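Local coordinates for metallo-beta-lactamase domain-containing protein (Enterococcus faecalis, PDB 2AZ4) that is of undetermined function but binds two zinc ions and may, by family, be an RNA-binding exonuclease of the metallo-beta-lactamase fold, at residues Y103-P106 and A107-L110; L201-C204 and E205-H209; Q242-V245 and R246-E250; Y299-E303 and S304-P308; L364-L367 and A368-I372. All blocks are in the same frame, centred on the assembly; numbering follows the deposited sequence.

Contact 1: residues Y103-P106 and A107-L110; sequences YLDP and AVPL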
loop_
_atom_site.group_PDB
_atom_site.type_symbol
_atom_site.label_atom_id
_atom_site.label_comp_id
_atom_site.label_asym_id
_atom_site.label_seq_id
_atom_site.Cartn_x
_atom_site.Cartn_y
_atom_site.Cartn_z
ATOM N N TYR A 103 6.751 7.681 14.414
ATOM C CA TYR A 103 8.087 8.019 14.934
ATOM C C TYR A 103 8.693 9.266 14.284
ATOM O O TYR A 103 9.745 9.761 14.714
ATOM C CB TYR A 103 9.044 6.834 14.771
ATOM C CG TYR A 103 8.856 5.723 15.783
ATOM C CD1 TYR A 103 7.945 5.838 16.851
ATOM C CD2 TYR A 103 9.599 4.547 15.672
ATOM C CE1 TYR A 103 7.795 4.788 17.789
ATOM C CE2 TYR A 103 9.467 3.518 16.591
ATOM C CZ TYR A 103 8.570 3.633 17.638
ATOM O OH TYR A 103 8.469 2.574 18.531
ATOM N N LEU A 104 8.051 9.753 13.234
ATOM C CA LEU A 104 8.495 10.981 12.576
ATOM C C LEU A 104 8.262 12.189 13.485
ATOM O O LEU A 104 7.154 12.418 13.947
ATOM C CB LEU A 104 7.791 11.182 11.229
ATOM C CG LEU A 104 8.231 12.428 10.425
ATOM C CD1 LEU A 104 9.755 12.475 10.060
ATOM C CD2 LEU A 104 7.359 12.689 9.188
ATOM N N ASP A 105 9.323 12.942 13.742
ATOM C CA ASP A 105 9.246 14.226 14.445
ATOM C C ASP A 105 7.976 15.037 14.073
ATOM O O ASP A 105 7.809 15.455 12.929
ATOM C CB ASP A 105 10.510 15.026 14.118
ATOM C CG ASP A 105 10.667 16.272 14.958
ATOM O OD1 ASP A 105 9.706 16.644 15.646
ATOM O OD2 ASP A 105 11.748 16.909 14.884
ATOM N N PRO A 106 7.073 15.261 15.054
ATOM C CA PRO A 106 5.860 16.077 14.876
ATOM C C PRO A 106 6.097 17.404 14.159
ATOM O O PRO A 106 5.234 17.845 13.395
ATOM C CB PRO A 106 5.382 16.341 16.320
ATOM C CG PRO A 106 6.051 15.303 17.151
ATOM C CD PRO A 106 7.192 14.702 16.415
ATOM N N ALA A 107 7.246 18.035 14.402
ATOM C CA ALA A 107 7.621 19.298 13.736
ATOM C C ALA A 107 7.961 19.156 12.246
ATOM O O ALA A 107 7.943 20.132 11.491
ATOM C CB ALA A 107 8.775 19.972 14.488
ATOM N N VAL A 108 8.270 17.946 11.800
ATOM C CA VAL A 108 8.567 17.750 10.376
ATOM C C VAL A 108 7.245 17.463 9.655
ATOM O O VAL A 108 6.539 16.575 10.064
ATOM C CB VAL A 108 9.582 16.600 10.171
ATOM C CG1 VAL A 108 9.788 16.297 8.667
ATOM C CG2 VAL A 108 10.907 16.959 10.832
ATOM N N PRO A 109 6.899 18.245 8.600
ATOM C CA PRO A 109 5.671 17.939 7.862
ATOM C C PRO A 109 5.733 16.641 7.090
ATOM O O PRO A 109 6.790 16.265 6.576
ATOM C CB PRO A 109 5.535 19.107 6.889
ATOM C CG PRO A 109 6.959 19.664 6.739
ATOM C CD PRO A 109 7.566 19.460 8.096
ATOM N N LEU A 110 4.572 16.007 6.958
ATOM C CA LEU A 110 4.417 14.717 6.304
ATOM C C LEU A 110 3.315 14.903 5.259
ATOM O O LEU A 110 2.176 15.291 5.595
ATOM C CB LEU A 110 4.036 13.630 7.316
ATOM C CG LEU A 110 3.676 12.215 6.796
ATOM C CD1 LEU A 110 4.852 11.610 6.056
ATOM C CD2 LEU A 110 3.247 11.275 7.942
#
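Asp105 O receives Val108 N at 2.8 Å, closing a type I beta turn from Asp105 to Val108. The donor lies above the carbonyl plane, 48° out of it. The same aspartate also grips the peptide in between. Ala107 N donates to Asp105 OD1 at 3.1 Å, which forms an Asx turn inside the beta turn. OD1 is met from above the carboxylate plane. With CG anti to the backbone N (chi1 -170°), the carboxylate lies next to the chain that follows, where Asp105 OD1 also touches Ala107 CB at 3.6 Å. Pro106 takes the second place of the turn, and its ring restricts the backbone there. Carbon contacts accompany these bonds. Asp105 CB meets Val108 CG2 at 3.8 Å, and the two side chains cross at about a right angle. Leu104 divides its branches: Leu104 CD1 lies 4.1 Å from Val108 CG1, and Leu104 CD2 lies 3.9 Å from Leu110 CB. Strand 85-89 packs against these residues through Thr86 and Val88. Arg142 NH2 bonds to both Leu104 O and Val108 O, so one guanidinium nitrogen ties the two arms together. The chemistry thus splits in two: a single aspartate fixes a turn at the surface, while the leucines and Val108 seat its arms in the core just before strand 110-113.

Contact 2: residues L201-C204 and E205-H209; sequences LAFC and EKAKH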
loop_
_atom_site.group_PDB
_atom_site.type_symbol
_atom_site.label_atom_id
_atom_site.label_comp_id
_atom_site.label_asym_id
_atom_site.label_seq_id
_atom_site.Cartn_x
_atom_site.Cartn_y
_atom_site.Cartn_z
ATOM N N LEU A 201 -0.119 5.945 -16.991
ATOM C CA LEU A 201 0.285 6.488 -18.296
ATOM C C LEU A 201 0.610 7.982 -18.232
ATOM O O LEU A 201 1.650 8.396 -18.737
ATOM C CB LEU A 201 -0.783 6.239 -19.361
ATOM C CG LEU A 201 -0.966 4.765 -19.741
ATOM C CD1 LEU A 201 -1.987 4.668 -20.886
ATOM C CD2 LEU A 201 0.368 4.125 -20.162
ATOM N N ALA A 202 -0.277 8.774 -17.623
ATOM C CA ALA A 202 -0.047 10.204 -17.441
ATOM C C ALA A 202 1.204 10.473 -16.612
ATOM O O ALA A 202 1.908 11.463 -16.849
ATOM C CB ALA A 202 -1.258 10.872 -16.814
ATOM N N PHE A 203 1.496 9.592 -15.660
ATOM C CA PHE A 203 2.696 9.716 -14.847
ATOM C C PHE A 203 3.959 9.540 -15.706
ATOM O O PHE A 203 4.920 10.283 -15.562
ATOM C CB PHE A 203 2.688 8.667 -13.716
ATOM C CG PHE A 203 4.056 8.309 -13.219
ATOM C CD1 PHE A 203 4.803 9.222 -12.475
ATOM C CD2 PHE A 203 4.613 7.070 -13.518
ATOM C CE1 PHE A 203 6.092 8.896 -12.023
ATOM C CE2 PHE A 203 5.891 6.736 -13.084
ATOM C CZ PHE A 203 6.629 7.659 -12.325
ATOM N N CYS A 204 3.957 8.513 -16.554
ATOM C CA CYS A 204 5.097 8.221 -17.432
ATOM C C CYS A 204 5.419 9.418 -18.342
ATOM O O CYS A 204 6.591 9.756 -18.549
ATOM C CB CYS A 204 4.795 6.985 -18.276
ATOM S SG CYS A 204 4.817 5.429 -17.395
ATOM N N GLU A 205 4.372 10.067 -18.853
ATOM C CA GLU A 205 4.514 11.281 -19.669
ATOM C C GLU A 205 5.132 12.451 -18.901
ATOM O O GLU A 205 5.930 13.221 -19.455
ATOM C CB GLU A 205 3.166 11.705 -20.239
ATOM C CG GLU A 205 3.204 12.994 -21.083
ATOM C CD GLU A 205 4.222 12.910 -22.238
ATOM O OE1 GLU A 205 3.936 12.173 -23.218
ATOM O OE2 GLU A 205 5.306 13.566 -22.158
ATOM N N LYS A 206 4.739 12.609 -17.643
ATOM C CA LYS A 206 5.336 13.633 -16.790
ATOM C C LYS A 206 6.779 13.262 -16.444
ATOM O O LYS A 206 7.633 14.136 -16.255
ATOM C CB LYS A 206 4.515 13.788 -15.518
ATOM C CG LYS A 206 3.194 14.505 -15.704
ATOM C CD LYS A 206 2.556 14.804 -14.326
ATOM C CE LYS A 206 1.522 15.903 -14.403
ATOM N NZ LYS A 206 2.106 17.274 -14.276
ATOM N N ALA A 207 7.043 11.959 -16.368
ATOM C CA ALA A 207 8.352 11.464 -15.945
ATOM C C ALA A 207 9.343 11.354 -17.119
ATOM O O ALA A 207 10.521 11.080 -16.905
ATOM C CB ALA A 207 8.227 10.118 -15.245
ATOM N N LYS A 208 8.844 11.531 -18.340
ATOM C CA LYS A 208 9.654 11.368 -19.557
ATOM C C LYS A 208 11.060 11.983 -19.382
ATOM O O LYS A 208 11.169 13.127 -18.969
ATOM C CB LYS A 208 8.949 12.061 -20.729
ATOM C CG LYS A 208 9.457 11.657 -22.115
ATOM C CD LYS A 208 8.609 10.552 -22.726
ATOM C CE LYS A 208 9.357 9.905 -23.884
ATOM N NZ LYS A 208 8.625 8.735 -24.439
ATOM N N HIS A 209 12.105 11.218 -19.683
ATOM C CA HIS A 209 13.485 11.742 -19.765
ATOM C C HIS A 209 14.074 12.125 -18.402
ATOM O O HIS A 209 15.053 12.898 -18.323
ATOM C CB HIS A 209 13.564 12.946 -20.731
ATOM C CG HIS A 209 13.136 12.627 -22.130
ATOM N ND1 HIS A 209 12.439 13.522 -22.919
ATOM C CD2 HIS A 209 13.321 11.518 -22.890
ATOM C CE1 HIS A 209 12.206 12.975 -24.099
ATOM N NE2 HIS A 209 12.742 11.766 -24.111
#
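Phe203, Cys204 and Glu205 meet their neighbours one turn along helix 197-207, close to its C-terminal end. The Phe203 ring turns one face to Ala207. Ala207 CB sits 4.0 Å above the plane of the Phe203 ring, offset toward the rim, and CE1 and CZ are the ring atoms nearest to it. Phe203 CG is anti to the backbone N (chi1 155°), which puts the ring alongside the next turn. The backbone joins the same pair, with Ala207 N donating to Phe203 O at 2.8 Å. Ala207 N also makes a weak bond to Cys204 O at 3.1 Å. One N-H is thus shared unequally between two carbonyls. Glu205 N bonds to Leu201 O at 3.2 Å. Glu205 CB touches Ala202 O at 3.6 Å, but the bend at chi2 (55°) carries the carboxylate off from residues 201-204. Lys206 is exposed, and its NZ makes a salt bridge with Glu161 OE2. Cys204 is buried and packs on Ile391 and Leu394 of helix 385-395. The Phe203 side chain also touches Leu176 and Thr185 of strands 173-179 and 182-186. It is about 11 Å from the side chains of the zinc ligands His167 and Asp189. The helix links strands 182-186 and 212-216 in a beta-alpha-beta unit, part of the layered sandwich of the metallo-beta-lactamase fold.

Contact 3: residues Q242-V245 and R246-E250; sequences QHLV and RLELE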
loop_
_atom_site.group_PDB
_atom_site.type_symbol
_atom_site.label_atom_id
_atom_site.label_comp_id
_atom_site.label_asym_id
_atom_site.label_seq_id
_atom_site.Cartn_x
_atom_site.Cartn_y
_atom_site.Cartn_z
ATOM N N GLN A 242 -15.895 -8.851 -13.177
ATOM C CA GLN A 242 -16.677 -9.692 -14.115
ATOM C C GLN A 242 -16.692 -11.158 -13.692
ATOM O O GLN A 242 -17.732 -11.832 -13.768
ATOM C CB GLN A 242 -16.139 -9.547 -15.546
ATOM C CG GLN A 242 -16.274 -8.087 -16.088
ATOM C CD GLN A 242 -17.721 -7.682 -16.261
ATOM O OE1 GLN A 242 -18.172 -6.687 -15.703
ATOM N NE2 GLN A 242 -18.458 -8.462 -17.025
ATOM N N HIS A 243 -15.543 -11.643 -13.218
ATOM C CA HIS A 243 -15.450 -12.977 -12.631
ATOM C C HIS A 243 -16.344 -13.112 -11.390
ATOM O O HIS A 243 -17.072 -14.099 -11.248
ATOM C CB HIS A 243 -13.988 -13.325 -12.298
ATOM C CG HIS A 243 -13.224 -13.907 -13.446
ATOM N ND1 HIS A 243 -13.509 -15.150 -13.973
ATOM C CD2 HIS A 243 -12.152 -13.443 -14.136
ATOM C CE1 HIS A 243 -12.665 -15.417 -14.956
ATOM N NE2 HIS A 243 -11.828 -14.401 -15.072
ATOM N N LEU A 244 -16.311 -12.117 -10.509
ATOM C CA LEU A 244 -17.205 -12.093 -9.342
ATOM C C LEU A 244 -18.680 -12.152 -9.763
ATOM O O LEU A 244 -19.457 -12.907 -9.177
ATOM C CB LEU A 244 -16.943 -10.864 -8.475
ATOM C CG LEU A 244 -17.733 -10.818 -7.158
ATOM C CD1 LEU A 244 -16.838 -10.354 -6.029
ATOM C CD2 LEU A 244 -18.943 -9.878 -7.290
ATOM N N VAL A 245 -19.052 -11.367 -10.781
ATOM C CA VAL A 245 -20.407 -11.397 -11.336
ATOM C C VAL A 245 -20.745 -12.797 -11.819
ATOM O O VAL A 245 -21.786 -13.351 -11.440
ATOM C CB VAL A 245 -20.637 -10.376 -12.499
ATOM C CG1 VAL A 245 -22.030 -10.600 -13.136
ATOM C CG2 VAL A 245 -20.509 -8.932 -12.021
ATOM N N ARG A 246 -19.878 -13.359 -12.657
ATOM C CA ARG A 246 -20.039 -14.734 -13.134
ATOM C C ARG A 246 -20.252 -15.710 -11.964
ATOM O O ARG A 246 -21.171 -16.529 -11.982
ATOM C CB ARG A 246 -18.823 -15.189 -13.948
ATOM C CG ARG A 246 -18.944 -16.681 -14.431
ATOM C CD ARG A 246 -17.716 -17.164 -15.177
ATOM N NE ARG A 246 -16.496 -16.955 -14.394
ATOM C CZ ARG A 246 -16.023 -17.790 -13.468
ATOM N NH1 ARG A 246 -16.650 -18.932 -13.184
ATOM N NH2 ARG A 246 -14.911 -17.475 -12.815
ATOM N N LEU A 247 -19.404 -15.612 -10.952
ATOM C CA LEU A 247 -19.518 -16.504 -9.804
ATOM C C LEU A 247 -20.881 -16.377 -9.108
ATOM O O LEU A 247 -21.423 -17.385 -8.644
ATOM C CB LEU A 247 -18.359 -16.304 -8.804
ATOM C CG LEU A 247 -16.963 -16.800 -9.216
ATOM C CD1 LEU A 247 -15.891 -16.200 -8.315
ATOM C CD2 LEU A 247 -16.866 -18.318 -9.202
ATOM N N GLU A 248 -21.421 -15.155 -9.032
ATOM C CA GLU A 248 -22.749 -14.953 -8.461
ATOM C C GLU A 248 -23.858 -15.601 -9.309
ATOM O O GLU A 248 -24.734 -16.299 -8.787
ATOM C CB GLU A 248 -23.020 -13.476 -8.213
ATOM C CG GLU A 248 -22.173 -12.872 -7.075
ATOM C CD GLU A 248 -22.671 -11.490 -6.654
ATOM O OE1 GLU A 248 -23.875 -11.206 -6.779
ATOM O OE2 GLU A 248 -21.867 -10.681 -6.179
ATOM N N LEU A 249 -23.783 -15.414 -10.624
ATOM C CA LEU A 249 -24.819 -15.927 -11.540
ATOM C C LEU A 249 -24.799 -17.439 -11.672
ATOM O O LEU A 249 -25.820 -18.060 -11.954
ATOM C CB LEU A 249 -24.692 -15.269 -12.920
ATOM C CG LEU A 249 -24.906 -13.749 -12.923
ATOM C CD1 LEU A 249 -24.616 -13.120 -14.304
ATOM C CD2 LEU A 249 -26.292 -13.413 -12.443
ATOM N N GLU A 250 -23.640 -18.036 -11.457
ATOM C CA GLU A 250 -23.531 -19.493 -11.452
ATOM C C GLU A 250 -24.073 -20.081 -10.133
ATOM O O GLU A 250 -24.298 -21.285 -10.049
ATOM C CB GLU A 250 -22.073 -19.915 -11.605
ATOM C CG GLU A 250 -21.427 -19.570 -12.939
ATOM C CD GLU A 250 -19.967 -20.017 -13.004
ATOM O OE1 GLU A 250 -19.395 -20.381 -11.953
ATOM O OE2 GLU A 250 -19.384 -20.009 -14.112
#
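Leu244 and Glu248 lie on the buried side of an amphipathic helix, 237-249, which packs on a parallel beta sheet. The inserted alpha/beta layer is consistent with a beta-CASP-like domain. Packing is tight here: both residues are buried and touch Leu329 of strand 328-331, and Leu244 also meets Ile271. Leu244 CD2 is modelled close to Glu248 OE2, at 3.2 Å, a doubtful detail. The buried carboxylate is satisfied from outside: OE2 bonds to Ser275 OG, and OE1 takes the backbone N of Arg277. Regular helix bonds run beneath, among them Leu247 N to His243 O at 2.8 Å. The side with Val245, Arg246, Leu249 and Glu250 is more open. Val245 CG1 meets Leu249 CD1 at 3.8 Å, the two side chains running alongside each other. A polar chain runs from His243 to Glu250. Arg246 NH2 donates to His243 ND1 at 3.0 Å. ND1 as acceptor would be consistent with a neutral imidazole. The ring and guanidinium planes stand 86° apart. NH2 comes to the ring edge, tilted 18° from the ring plane. Bending of the arginine at chi3 (54°) turns its other end toward Glu250. There Arg246 NH1 makes a salt bridge with Glu250 OE2 at 3.1 Å, from above the carboxylate plane.

Contact 4: residues Y299-E303 and S304-P308; sequences YYYAE and SGKIP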
loop_
_atom_site.group_PDB
_atom_site.type_symbol
_atom_site.label_atom_id
_atom_site.label_comp_id
_atom_site.label_asym_id
_atom_site.label_seq_id
_atom_site.Cartn_x
_atom_site.Cartn_y
_atom_site.Cartn_z
ATOM N N TYR A 299 -24.627 -2.606 5.539
ATOM C CA TYR A 299 -23.510 -3.017 6.368
ATOM C C TYR A 299 -23.977 -3.788 7.582
ATOM O O TYR A 299 -25.139 -3.740 7.929
ATOM C CB TYR A 299 -22.724 -1.791 6.847
ATOM C CG TYR A 299 -23.556 -0.865 7.721
ATOM C CD1 TYR A 299 -23.570 -0.997 9.117
ATOM C CD2 TYR A 299 -24.335 0.140 7.148
ATOM C CE1 TYR A 299 -24.332 -0.139 9.902
ATOM C CE2 TYR A 299 -25.108 0.979 7.914
ATOM C CZ TYR A 299 -25.079 0.862 9.292
ATOM O OH TYR A 299 -25.863 1.714 10.045
ATOM N N TYR A 300 -23.041 -4.479 8.220
ATOM C CA TYR A 300 -23.265 -5.110 9.516
ATOM C C TYR A 300 -22.088 -4.767 10.419
ATOM O O TYR A 300 -20.969 -4.490 9.945
ATOM C CB TYR A 300 -23.466 -6.628 9.396
ATOM C CG TYR A 300 -22.206 -7.390 9.128
ATOM C CD1 TYR A 300 -21.603 -8.149 10.130
ATOM C CD2 TYR A 300 -21.590 -7.330 7.866
ATOM C CE1 TYR A 300 -20.435 -8.853 9.873
ATOM C CE2 TYR A 300 -20.422 -8.016 7.604
ATOM C CZ TYR A 300 -19.846 -8.763 8.608
ATOM O OH TYR A 300 -18.676 -9.433 8.360
ATOM N N TYR A 301 -22.360 -4.744 11.715
ATOM C CA TYR A 301 -21.328 -4.544 12.719
ATOM C C TYR A 301 -20.689 -5.851 13.124
ATOM O O TYR A 301 -21.377 -6.809 13.486
ATOM C CB TYR A 301 -21.920 -3.878 13.947
ATOM C CG TYR A 301 -22.178 -2.418 13.744
ATOM C CD1 TYR A 301 -21.110 -1.509 13.718
ATOM C CD2 TYR A 301 -23.473 -1.931 13.621
ATOM C CE1 TYR A 301 -21.327 -0.154 13.541
ATOM C CE2 TYR A 301 -23.710 -0.561 13.449
ATOM C CZ TYR A 301 -22.607 0.312 13.415
ATOM O OH TYR A 301 -22.798 1.649 13.238
ATOM N N ALA A 302 -19.361 -5.885 13.067
ATOM C CA ALA A 302 -18.604 -7.010 13.599
ATOM C C ALA A 302 -17.990 -6.621 14.951
ATOM O O ALA A 302 -17.194 -7.361 15.523
ATOM C CB ALA A 302 -17.534 -7.427 12.611
ATOM N N GLU A 303 -18.368 -5.452 15.458
ATOM C CA GLU A 303 -17.867 -4.946 16.731
ATOM C C GLU A 303 -19.025 -4.267 17.466
ATOM O O GLU A 303 -20.064 -3.987 16.875
ATOM C CB GLU A 303 -16.699 -3.971 16.494
ATOM C CG GLU A 303 -15.440 -4.656 15.877
ATOM C CD GLU A 303 -14.388 -3.700 15.267
ATOM O OE1 GLU A 303 -14.388 -2.481 15.559
ATOM O OE2 GLU A 303 -13.536 -4.211 14.480
ATOM N N SER A 304 -18.849 -4.018 18.758
ATOM C CA SER A 304 -19.851 -3.308 19.540
ATOM C C SER A 304 -19.808 -1.783 19.327
ATOM O O SER A 304 -18.805 -1.220 18.900
ATOM C CB SER A 304 -19.761 -3.695 21.022
ATOM O OG SER A 304 -20.068 -5.080 21.181
ATOM N N GLY A 305 -20.916 -1.117 19.609
ATOM C CA GLY A 305 -20.986 0.319 19.412
ATOM C C GLY A 305 -21.533 0.648 18.039
ATOM O O GLY A 305 -22.002 -0.239 17.312
ATOM N N LYS A 306 -21.461 1.931 17.695
ATOM C CA LYS A 306 -22.062 2.482 16.494
ATOM C C LYS A 306 -21.049 3.423 15.877
ATOM O O LYS A 306 -20.265 4.071 16.586
ATOM C CB LYS A 306 -23.321 3.295 16.833
ATOM C CG LYS A 306 -24.478 2.512 17.458
ATOM C CD LYS A 306 -25.590 2.227 16.452
ATOM C CE LYS A 306 -26.667 3.345 16.425
ATOM N NZ LYS A 306 -27.453 3.429 17.715
ATOM N N ILE A 307 -21.039 3.485 14.551
ATOM C CA ILE A 307 -20.270 4.517 13.867
ATOM C C ILE A 307 -21.290 5.601 13.490
ATOM O O ILE A 307 -22.221 5.327 12.735
ATOM C CB ILE A 307 -19.584 3.954 12.627
ATOM C CG1 ILE A 307 -18.591 2.860 13.049
ATOM C CG2 ILE A 307 -18.931 5.094 11.786
ATOM C CD1 ILE A 307 -17.974 2.121 11.885
ATOM N N PRO A 308 -21.124 6.820 14.033
ATOM C CA PRO A 308 -22.153 7.870 13.870
ATOM C C PRO A 308 -22.498 8.236 12.414
ATOM O O PRO A 308 -23.648 8.578 12.125
ATOM C CB PRO A 308 -21.592 9.068 14.648
ATOM C CG PRO A 308 -20.164 8.732 15.019
ATOM C CD PRO A 308 -19.968 7.253 14.853
HETATM O O HOH W 1 -22.748 -3.018 17.353
#
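The Tyr301 ring has Gly305 O over one face, 3.8 Å above the plane and over the ring centre. Ile307 N lies at the ring edge, near the plane. There Ile307 N donates to Tyr301 OH at 2.9 Å, with a nearly straight N-H...O angle of 169°. The hydroxyl therefore serves as an acceptor for the returning chain. Lys306 CA comes within 3.4 Å of Tyr301 OH, in an oblique position. Ile307 adds an apolar touch, its CG1 being 4.1 Å from Tyr301 CE1. The second flat group is the Tyr299 ring, which has Tyr301 CE2 in plane at its edge. Tyr301 CG is anti to its carbonyl carbon (chi1 -76°), and this sends the ring across the mouth of the loop. The loop also closes through water. One water donates to Glu303 O and to Gly305 O, each at 2.9 Å. Gly305 has a positive phi of 93°, with backbone angles that call for glycine. The Glu303 carboxylate makes a salt bridge with Arg125 NH2. The contact is thus a loop at the surface, closed by one tyrosine and one water. It follows strand 298-300, an outermost strand of the parallel sheet, on the way to helix 318-323. Helix 283-293 lies against it: Ala283 touches Tyr301, and Asn284 touches Glu303 and Ile307.

Contact 5: residues L364-L367 and A368-I372; sequences LDLL and AKKDI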
loop_
_atom_site.group_PDB
_atom_site.type_symbol
_atom_site.label_atom_id
_atom_site.label_comp_id
_atom_site.label_asym_id
_atom_site.label_seq_id
_atom_site.Cartn_x
_atom_site.Cartn_y
_atom_site.Cartn_z
ATOM N N LEU A 364 -7.566 -22.310 5.068
ATOM C CA LEU A 364 -8.085 -23.226 4.042
ATOM C C LEU A 364 -8.536 -24.554 4.646
ATOM O O LEU A 364 -9.539 -25.115 4.226
ATOM C CB LEU A 364 -7.060 -23.482 2.926
ATOM C CG LEU A 364 -6.346 -22.403 2.088
ATOM C CD1 LEU A 364 -6.205 -22.952 0.695
ATOM C CD2 LEU A 364 -7.044 -21.062 2.024
ATOM N N ASP A 365 -7.797 -25.045 5.643
ATOM C CA ASP A 365 -8.194 -26.244 6.376
ATOM C C ASP A 365 -9.542 -26.048 7.095
ATOM O O ASP A 365 -10.428 -26.912 7.014
ATOM C CB ASP A 365 -7.080 -26.701 7.341
ATOM C CG ASP A 365 -5.824 -27.225 6.612
ATOM O OD1 ASP A 365 -5.769 -27.219 5.348
ATOM O OD2 ASP A 365 -4.870 -27.657 7.313
ATOM N N LEU A 366 -9.718 -24.913 7.775
ATOM C CA LEU A 366 -11.008 -24.597 8.411
ATOM C C LEU A 366 -12.175 -24.603 7.419
ATOM O O LEU A 366 -13.229 -25.199 7.689
ATOM C CB LEU A 366 -10.924 -23.271 9.195
ATOM C CG LEU A 366 -12.007 -22.188 9.299
ATOM C CD1 LEU A 366 -13.443 -22.674 9.436
ATOM C CD2 LEU A 366 -11.665 -21.208 10.441
ATOM N N LEU A 367 -11.981 -23.952 6.271
ATOM C CA LEU A 367 -13.020 -23.878 5.262
ATOM C C LEU A 367 -13.342 -25.246 4.702
ATOM O O LEU A 367 -14.505 -25.566 4.495
ATOM C CB LEU A 367 -12.611 -22.927 4.131
ATOM C CG LEU A 367 -12.466 -21.457 4.519
ATOM C CD1 LEU A 367 -11.824 -20.664 3.383
ATOM C CD2 LEU A 367 -13.822 -20.878 4.932
ATOM N N ALA A 368 -12.302 -26.032 4.435
ATOM C CA ALA A 368 -12.460 -27.380 3.906
ATOM C C ALA A 368 -13.360 -28.245 4.777
ATOM O O ALA A 368 -14.308 -28.848 4.266
ATOM C CB ALA A 368 -11.111 -28.038 3.710
ATOM N N LYS A 369 -13.086 -28.274 6.080
ATOM C CA LYS A 369 -13.895 -29.046 7.060
ATOM C C LYS A 369 -15.379 -28.700 7.015
ATOM O O LYS A 369 -16.236 -29.530 7.345
ATOM C CB LYS A 369 -13.395 -28.802 8.486
ATOM C CG LYS A 369 -12.057 -29.441 8.818
ATOM C CD LYS A 369 -12.178 -30.886 9.336
ATOM C CE LYS A 369 -12.950 -30.989 10.660
ATOM N NZ LYS A 369 -13.295 -32.407 10.991
ATOM N N LYS A 370 -15.677 -27.463 6.615
ATOM C CA LYS A 370 -17.054 -26.997 6.547
ATOM C C LYS A 370 -17.652 -27.153 5.156
ATOM O O LYS A 370 -18.769 -26.703 4.916
ATOM C CB LYS A 370 -17.141 -25.548 7.020
ATOM C CG LYS A 370 -16.900 -25.405 8.525
ATOM C CD LYS A 370 -17.134 -23.986 9.033
ATOM C CE LYS A 370 -18.542 -23.420 8.669
ATOM N NZ LYS A 370 -19.729 -24.109 9.289
ATOM N N ASP A 371 -16.915 -27.793 4.245
ATOM C CA ASP A 371 -17.353 -27.939 2.844
ATOM C C ASP A 371 -17.672 -26.549 2.237
ATOM O O ASP A 371 -18.628 -26.392 1.482
ATOM C CB ASP A 371 -18.578 -28.870 2.774
ATOM C CG ASP A 371 -18.796 -29.484 1.391
ATOM O OD1 ASP A 371 -17.797 -29.780 0.685
ATOM O OD2 ASP A 371 -19.986 -29.687 1.012
ATOM N N ILE A 372 -16.887 -25.539 2.606
ATOM C CA ILE A 372 -17.019 -24.201 1.999
ATOM C C ILE A 372 -16.033 -24.146 0.843
ATOM O O ILE A 372 -14.832 -24.358 1.047
ATOM C CB ILE A 372 -16.749 -23.068 3.024
ATOM C CG1 ILE A 372 -17.747 -23.143 4.197
ATOM C CG2 ILE A 372 -16.811 -21.673 2.364
ATOM C CD1 ILE A 372 -17.388 -22.220 5.361
#
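Leu367 O takes two N-H groups of the chain that turns back at the end of helix 358-369. Ile372 N donates to Leu367 O at 3.0 Å, with an angle of 164°. Lys370 N adds a weak bond to Leu367 O at 3.1 Å. The side chains close the same link: Leu367 CD2 meets Ile372 CD1 at 3.8 Å, the two crossing at a slant. One residue back, Leu366 CD1 lies 3.9 Å from Lys370 CD, the two chains running abreast. What positions this shell is the turn itself. Asp371 has a positive phi of 55°, and Asp371 N donates to Ala368 O at 2.8 Å. Farther out, Lys370 NZ bonds to the carbonyls of Leu339 and Asp337. Leu367 and Ile372 both pack on Tyr345, and Leu367 also touches Phe374. The paired bonds and the positive phi make a Schellman motif. It ends the helix of the beta-alpha-beta unit between strands 344-348 and 373-376.

In the fold
The five contacts are separate local elements. Contacts 1 and 2 belong to the metallo-beta-lactamase part, about 30 Å apart between centres. Contacts 3, 4 and 5 belong to the region of the parallel sheet. Contacts 3 and 5 lie on the same side of the chain's centre, with nearest atoms about 12 Å apart. Contacts 1, 2, 3 and 5 are partly buried. Contacts 2, 3 and 5 lie at helix C-terminal ends; 2 and 5 are apolar toward their sheets, while 3 also buries a carboxylate. Contacts 1 and 4 lie mainly in loops next to strands. A carboxylate takes a backbone N-H in one, a phenol in the other. Contact 4 is at the surface and uses water.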